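Local atomic coordinates of 49 protein (Murid herpesvirus 4, PDB entry 6A4V), a protein that probably interacts with the host poly(ADP-ribose) polymerase 1 and thereby facilitates replication of this gammaherpesvirus. Residues Asn247-Val261 / Leu279-Asn293. Numbering follows the deposited sequence.
Sequences NALFKNHVKELEAIV and LSNLNHLLHRLQTSN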
loop_
_atom_site.group_PDB
_atom_site.type_symbol
_atom_site.label_atom_id
_atom_site.label_comp_id
_atom_site.label_asym_id
_atom_site.label_seq_id
_atom_site.Cartn_x
_atom_site.Cartn_y
_atom_site.Cartn_z
ATOM N N ASN B 247 13.856 10.772 -3.059
ATOM C CA ASN B 247 14.836 9.668 -2.964
ATOM C C ASN B 247 16.235 10.241 -2.670
ATOM O O ASN B 247 16.962 9.747 -1.817
ATOM C CB ASN B 247 14.767 8.666 -4.143
ATOM C CG ASN B 247 13.665 7.625 -3.986
ATOM O OD1 ASN B 247 13.803 6.650 -3.270
ATOM N ND2 ASN B 247 12.506 7.883 -4.553
ATOM N N ALA B 248 16.683 11.224 -3.429
ATOM C CA ALA B 248 17.948 12.034 -3.121
ATOM C C ALA B 248 17.953 12.518 -1.668
ATOM O O ALA B 248 18.826 12.245 -0.800
ATOM C CB ALA B 248 17.902 13.199 -4.039
ATOM N N LEU B 249 16.852 13.147 -1.334
ATOM C CA LEU B 249 16.767 13.813 -0.105
ATOM C C LEU B 249 16.882 12.751 0.973
ATOM O O LEU B 249 17.502 13.010 1.928
ATOM C CB LEU B 249 15.474 14.617 -0.092
ATOM C CG LEU B 249 15.334 15.768 0.903
ATOM C CD1 LEU B 249 16.477 16.763 0.809
ATOM C CD2 LEU B 249 13.982 16.477 0.693
ATOM N N PHE B 250 16.366 11.526 0.748
ATOM C CA PHE B 250 16.446 10.437 1.760
ATOM C C PHE B 250 17.864 9.856 1.765
ATOM O O PHE B 250 18.496 9.607 2.827
ATOM C CB PHE B 250 15.319 9.446 1.479
ATOM C CG PHE B 250 15.329 8.169 2.266
ATOM C CD1 PHE B 250 15.279 8.195 3.640
ATOM C CD2 PHE B 250 15.269 6.936 1.620
ATOM C CE1 PHE B 250 15.369 7.028 4.372
ATOM C CE2 PHE B 250 15.232 5.755 2.352
ATOM C CZ PHE B 250 15.334 5.810 3.738
ATOM N N LYS B 251 18.353 9.501 0.588
ATOM C CA LYS B 251 19.742 8.920 0.559
ATOM C C LYS B 251 20.802 9.845 1.208
ATOM O O LYS B 251 21.723 9.423 1.843
ATOM C CB LYS B 251 20.135 8.728 -0.901
ATOM C CG LYS B 251 21.450 8.014 -1.135
ATOM C CD LYS B 251 22.179 8.557 -2.366
ATOM C CE LYS B 251 21.315 8.749 -3.594
ATOM N NZ LYS B 251 22.176 9.179 -4.727
ATOM N N ASN B 252 20.743 11.147 0.900
ATOM C CA ASN B 252 21.698 12.118 1.396
ATOM C C ASN B 252 21.520 12.360 2.907
ATOM O O ASN B 252 22.537 12.661 3.642
ATOM C CB ASN B 252 21.639 13.397 0.563
ATOM C CG ASN B 252 22.174 13.180 -0.828
ATOM O OD1 ASN B 252 23.304 12.678 -0.982
ATOM N ND2 ASN B 252 21.435 13.645 -1.845
ATOM N N HIS B 253 20.311 12.216 3.433
ATOM C CA HIS B 253 20.187 12.427 4.872
ATOM C C HIS B 253 20.666 11.180 5.566
ATOM O O HIS B 253 21.133 11.316 6.682
ATOM C CB HIS B 253 18.811 12.793 5.377
ATOM C CG HIS B 253 18.462 14.234 5.294
ATOM N ND1 HIS B 253 18.857 15.148 6.262
ATOM C CD2 HIS B 253 17.655 14.892 4.422
ATOM C CE1 HIS B 253 18.326 16.317 5.952
ATOM N NE2 HIS B 253 17.613 16.198 4.802
ATOM N N VAL B 254 20.602 9.997 4.913
ATOM C CA VAL B 254 21.300 8.850 5.522
ATOM C C VAL B 254 22.807 9.176 5.629
ATOM O O VAL B 254 23.445 8.913 6.658
ATOM C CB VAL B 254 20.952 7.524 4.791
ATOM C CG1 VAL B 254 21.816 6.362 5.273
ATOM C CG2 VAL B 254 19.466 7.154 5.044
ATOM N N LYS B 255 23.404 9.796 4.591
ATOM C CA LYS B 255 24.868 10.088 4.707
ATOM C C LYS B 255 25.164 11.105 5.814
ATOM O O LYS B 255 26.123 10.909 6.496
ATOM C CB LYS B 255 25.472 10.483 3.370
ATOM C CG LYS B 255 25.943 9.228 2.635
ATOM C CD LYS B 255 25.765 9.308 1.182
ATOM C CE LYS B 255 25.848 7.968 0.483
ATOM N NZ LYS B 255 25.237 8.088 -0.870
ATOM N N GLU B 256 24.292 12.115 5.972
ATOM C CA GLU B 256 24.367 13.044 6.994
ATOM C C GLU B 256 24.338 12.320 8.337
ATOM O O GLU B 256 25.166 12.608 9.170
ATOM C CB GLU B 256 23.221 14.052 6.935
ATOM C CG GLU B 256 23.146 14.889 8.183
ATOM C CD GLU B 256 22.093 15.972 8.291
ATOM O OE1 GLU B 256 22.430 16.979 8.900
ATOM O OE2 GLU B 256 20.931 15.790 7.852
ATOM N N LEU B 257 23.340 11.443 8.560
ATOM C CA LEU B 257 23.235 10.745 9.821
ATOM C C LEU B 257 24.537 9.992 10.117
ATOM O O LEU B 257 24.917 9.925 11.262
ATOM C CB LEU B 257 22.072 9.753 9.784
ATOM C CG LEU B 257 22.008 8.776 10.975
ATOM C CD1 LEU B 257 21.289 9.404 12.141
ATOM C CD2 LEU B 257 21.307 7.503 10.612
ATOM N N GLU B 258 25.125 9.319 9.113
ATOM C CA GLU B 258 26.348 8.547 9.349
ATOM C C GLU B 258 27.472 9.489 9.840
ATOM O O GLU B 258 28.295 9.135 10.684
ATOM C CB GLU B 258 26.876 7.840 8.097
ATOM C CG GLU B 258 25.990 6.798 7.473
ATOM C CD GLU B 258 26.633 6.164 6.250
ATOM O OE1 GLU B 258 27.290 6.909 5.469
ATOM O OE2 GLU B 258 26.490 4.924 6.086
ATOM N N ALA B 259 27.536 10.702 9.289
ATOM C CA ALA B 259 28.617 11.594 9.659
ATOM C C ALA B 259 28.421 12.028 11.106
ATOM O O ALA B 259 29.273 11.717 11.973
ATOM C CB ALA B 259 28.695 12.767 8.727
ATOM N N ILE B 260 27.292 12.707 11.318
ATOM C CA ILE B 260 26.789 13.121 12.592
ATOM C C ILE B 260 27.094 12.090 13.675
ATOM O O ILE B 260 27.450 12.456 14.780
ATOM C CB ILE B 260 25.270 13.383 12.462
ATOM C CG1 ILE B 260 25.024 14.758 11.846
ATOM C CG2 ILE B 260 24.541 13.234 13.781
ATOM C CD1 ILE B 260 23.561 15.129 11.769
ATOM N N VAL B 261 26.799 10.819 13.403
ATOM C CA VAL B 261 26.851 9.815 14.456
ATOM C C VAL B 261 28.316 9.657 14.854
ATOM O O VAL B 261 28.620 9.587 16.047
ATOM C CB VAL B 261 26.172 8.488 14.044
ATOM C CG1 VAL B 261 26.665 7.269 14.833
ATOM C CG2 VAL B 261 24.667 8.616 14.197
ATOM N N LEU B 279 23.862 0.895 11.642
ATOM C CA LEU B 279 24.233 1.883 10.713
ATOM C C LEU B 279 24.768 1.222 9.452
ATOM O O LEU B 279 24.444 1.648 8.393
ATOM C CB LEU B 279 25.223 2.885 11.307
ATOM C CG LEU B 279 24.582 4.170 11.810
ATOM C CD1 LEU B 279 25.618 5.010 12.534
ATOM C CD2 LEU B 279 23.978 4.940 10.645
ATOM N N SER B 280 25.504 0.129 9.606
ATOM C CA SER B 280 26.119 -0.509 8.475
ATOM C C SER B 280 25.024 -1.165 7.628
ATOM O O SER B 280 25.007 -1.078 6.388
ATOM C CB SER B 280 27.164 -1.511 8.906
ATOM O OG SER B 280 27.755 -2.100 7.756
ATOM N N ASN B 281 24.078 -1.749 8.343
ATOM C CA ASN B 281 22.892 -2.365 7.774
ATOM C C ASN B 281 22.097 -1.315 6.973
ATOM O O ASN B 281 21.746 -1.547 5.806
ATOM C CB ASN B 281 22.082 -2.952 8.921
ATOM C CG ASN B 281 21.070 -3.987 8.497
ATOM O OD1 ASN B 281 21.344 -4.818 7.624
ATOM N ND2 ASN B 281 19.890 -3.905 9.103
ATOM N N LEU B 282 21.833 -0.179 7.624
ATOM C CA LEU B 282 21.094 0.930 7.040
ATOM C C LEU B 282 21.745 1.329 5.731
ATOM O O LEU B 282 21.084 1.636 4.744
ATOM C CB LEU B 282 21.043 2.152 7.978
ATOM C CG LEU B 282 20.248 3.316 7.355
ATOM C CD1 LEU B 282 18.963 2.759 6.730
ATOM C CD2 LEU B 282 19.894 4.395 8.373
ATOM N N ASN B 283 23.080 1.331 5.736
ATOM C CA ASN B 283 23.833 1.798 4.562
ATOM C C ASN B 283 23.652 0.820 3.399
ATOM O O ASN B 283 23.326 1.241 2.287
ATOM C CB ASN B 283 25.289 2.086 4.947
ATOM C CG ASN B 283 26.166 2.203 3.725
ATOM O OD1 ASN B 283 26.036 3.170 2.964
ATOM N ND2 ASN B 283 26.917 1.137 3.469
ATOM N N HIS B 284 23.775 -0.498 3.682
ATOM C CA HIS B 284 23.552 -1.595 2.683
ATOM C C HIS B 284 22.157 -1.521 2.064
ATOM O O HIS B 284 21.972 -1.736 0.859
ATOM C CB HIS B 284 23.699 -2.980 3.368
ATOM C CG HIS B 284 25.090 -3.358 3.740
ATOM N ND1 HIS B 284 25.398 -3.900 4.991
ATOM C CD2 HIS B 284 26.248 -3.316 3.041
ATOM C CE1 HIS B 284 26.685 -4.174 5.052
ATOM N NE2 HIS B 284 27.235 -3.817 3.866
ATOM N N LEU B 285 21.160 -1.226 2.910
ATOM C CA LEU B 285 19.825 -1.100 2.438
ATOM C C LEU B 285 19.685 0.055 1.436
ATOM O O LEU B 285 19.019 -0.148 0.335
ATOM C CB LEU B 285 18.900 -0.945 3.657
ATOM C CG LEU B 285 18.553 -2.291 4.316
ATOM C CD1 LEU B 285 17.920 -2.098 5.659
ATOM C CD2 LEU B 285 17.693 -3.128 3.416
ATOM N N LEU B 286 20.240 1.235 1.807
ATOM C CA LEU B 286 20.112 2.442 1.000
ATOM C C LEU B 286 20.759 2.227 -0.351
ATOM O O LEU B 286 20.211 2.591 -1.387
ATOM C CB LEU B 286 20.661 3.669 1.743
ATOM C CG LEU B 286 19.560 4.596 2.270
ATOM C CD1 LEU B 286 18.675 5.059 1.125
ATOM C CD2 LEU B 286 18.719 3.908 3.345
ATOM N N HIS B 287 21.872 1.522 -0.333
ATOM C CA HIS B 287 22.567 1.196 -1.521
ATOM C C HIS B 287 21.727 0.242 -2.382
ATOM O O HIS B 287 21.795 0.302 -3.640
ATOM C CB HIS B 287 23.930 0.577 -1.170
ATOM C CG HIS B 287 24.832 0.507 -2.356
ATOM N ND1 HIS B 287 24.778 -0.547 -3.270
ATOM C CD2 HIS B 287 25.742 1.379 -2.835
ATOM C CE1 HIS B 287 25.653 -0.336 -4.237
ATOM N NE2 HIS B 287 26.242 0.845 -3.996
ATOM N N ARG B 288 21.000 -0.702 -1.751
ATOM C CA ARG B 288 20.183 -1.623 -2.565
ATOM C C ARG B 288 18.976 -0.868 -3.129
ATOM O O ARG B 288 18.553 -1.171 -4.256
ATOM C CB ARG B 288 19.647 -2.834 -1.787
ATOM C CG ARG B 288 18.988 -3.900 -2.663
ATOM C CD ARG B 288 20.034 -4.573 -3.546
ATOM N NE ARG B 288 19.503 -5.686 -4.321
ATOM C CZ ARG B 288 19.088 -5.618 -5.582
ATOM N NH1 ARG B 288 19.535 -4.675 -6.400
ATOM N NH2 ARG B 288 18.191 -6.494 -6.006
ATOM N N LEU B 289 18.394 0.035 -2.313
ATOM C CA LEU B 289 17.279 0.799 -2.701
ATOM C C LEU B 289 17.480 1.554 -4.029
ATOM O O LEU B 289 16.506 1.862 -4.727
ATOM C CB LEU B 289 16.951 1.752 -1.562
ATOM C CG LEU B 289 15.669 2.545 -1.720
ATOM C CD1 LEU B 289 14.439 1.610 -1.771
ATOM C CD2 LEU B 289 15.601 3.526 -0.551
ATOM N N GLN B 290 18.715 1.835 -4.421
ATOM C CA GLN B 290 18.909 2.627 -5.598
ATOM C C GLN B 290 18.745 1.756 -6.843
ATOM O O GLN B 290 18.588 2.298 -7.938
ATOM C CB GLN B 290 20.275 3.328 -5.617
ATOM C CG GLN B 290 20.638 4.055 -4.334
ATOM C CD GLN B 290 19.644 5.117 -3.930
ATOM O OE1 GLN B 290 19.231 5.197 -2.765
ATOM N NE2 GLN B 290 19.174 5.857 -4.918
ATOM N N THR B 291 18.830 0.429 -6.712
ATOM C CA THR B 291 18.722 -0.433 -7.911
ATOM C C THR B 291 17.420 -1.234 -7.867
ATOM O O THR B 291 16.920 -1.582 -8.888
ATOM C CB THR B 291 19.969 -1.305 -8.081
ATOM O OG1 THR B 291 20.328 -1.758 -6.773
ATOM C CG2 THR B 291 21.117 -0.544 -8.704
ATOM N N SER B 292 16.912 -1.527 -6.662
ATOM C CA SER B 292 15.563 -2.071 -6.465
ATOM C C SER B 292 14.785 -1.233 -5.443
ATOM O O SER B 292 14.799 -1.468 -4.174
ATOM C CB SER B 292 15.560 -3.523 -6.090
ATOM O OG SER B 292 16.490 -3.741 -5.062
ATOM N N ASN B 293 14.051 -0.287 -6.041
ATOM C CA ASN B 293 13.301 0.706 -5.344
ATOM C C ASN B 293 11.932 0.069 -5.165
ATOM O O ASN B 293 11.120 -0.007 -6.114
ATOM C CB ASN B 293 13.338 2.038 -6.102
ATOM C CG ASN B 293 12.939 3.226 -5.232
ATOM O OD1 ASN B 293 11.769 3.602 -5.192
ATOM N ND2 ASN B 293 13.894 3.854 -4.552
#
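Val254 and Leu286 meet tip to tip midway along two nearly antiparallel helical segments, whose axes run at 157° and approach to 10.7 Å. The apolar contacts follow a helical repeat: Phe250, Val254, Leu257 and Val261 face Leu289, Leu286, Leu282 and Leu279 in reverse order. The two methyls of Val254 divide their partners. Val254 CG2 lies 3.7 Å from Leu286 CD2, whereas Val254 CG1, placed anti to the backbone N (chi1 172°), reaches Leu282 CG. Leu286 sets both methyls on one side of the Phe250 ring, crossing it obliquely, with CD1 3.7 Å from Phe250 CE2 and CD2 near CZ. Leu289 CD2 sits at the edge of the same ring, in its plane. At the other end Leu279 forks: CD2 packs on CD2 of Leu257 at 3.7 Å, while CD1 presses against CG1 of Val261 at 3.4 Å, tighter than usual for two carbons.

Polar contact across the pair is concentrated where helix 274-289 gives way to a turn. Asn293 ND2 donates to Asn247 OD1 at 3.1 Å with an N-H...O angle of 157°; the acceptor lies near the Asn293 amide plane, but the donor stands above the carbonyl plane of Asn247. The same ND2 also donates to Leu289 O, 3.3 Å away, tying the turn back to its own helix. Asn293 OD1 bonds Arg80 and Asn247 ND2 bonds Leu243 O, so both amides are held at each end. Farther along, the extended Glu258 rests OE2 against the aliphatic CB of Asn283, a van der Waals contact at 3.3 Å.

This antiparallel pair belongs to a helical bundle: helix 61-85 packs on Phe250, Val254 and Leu257, helix 295-312 meets Phe250, Leu282 and Leu289, and the second subunit lies against Ser280, Asn281, His284 and Leu285.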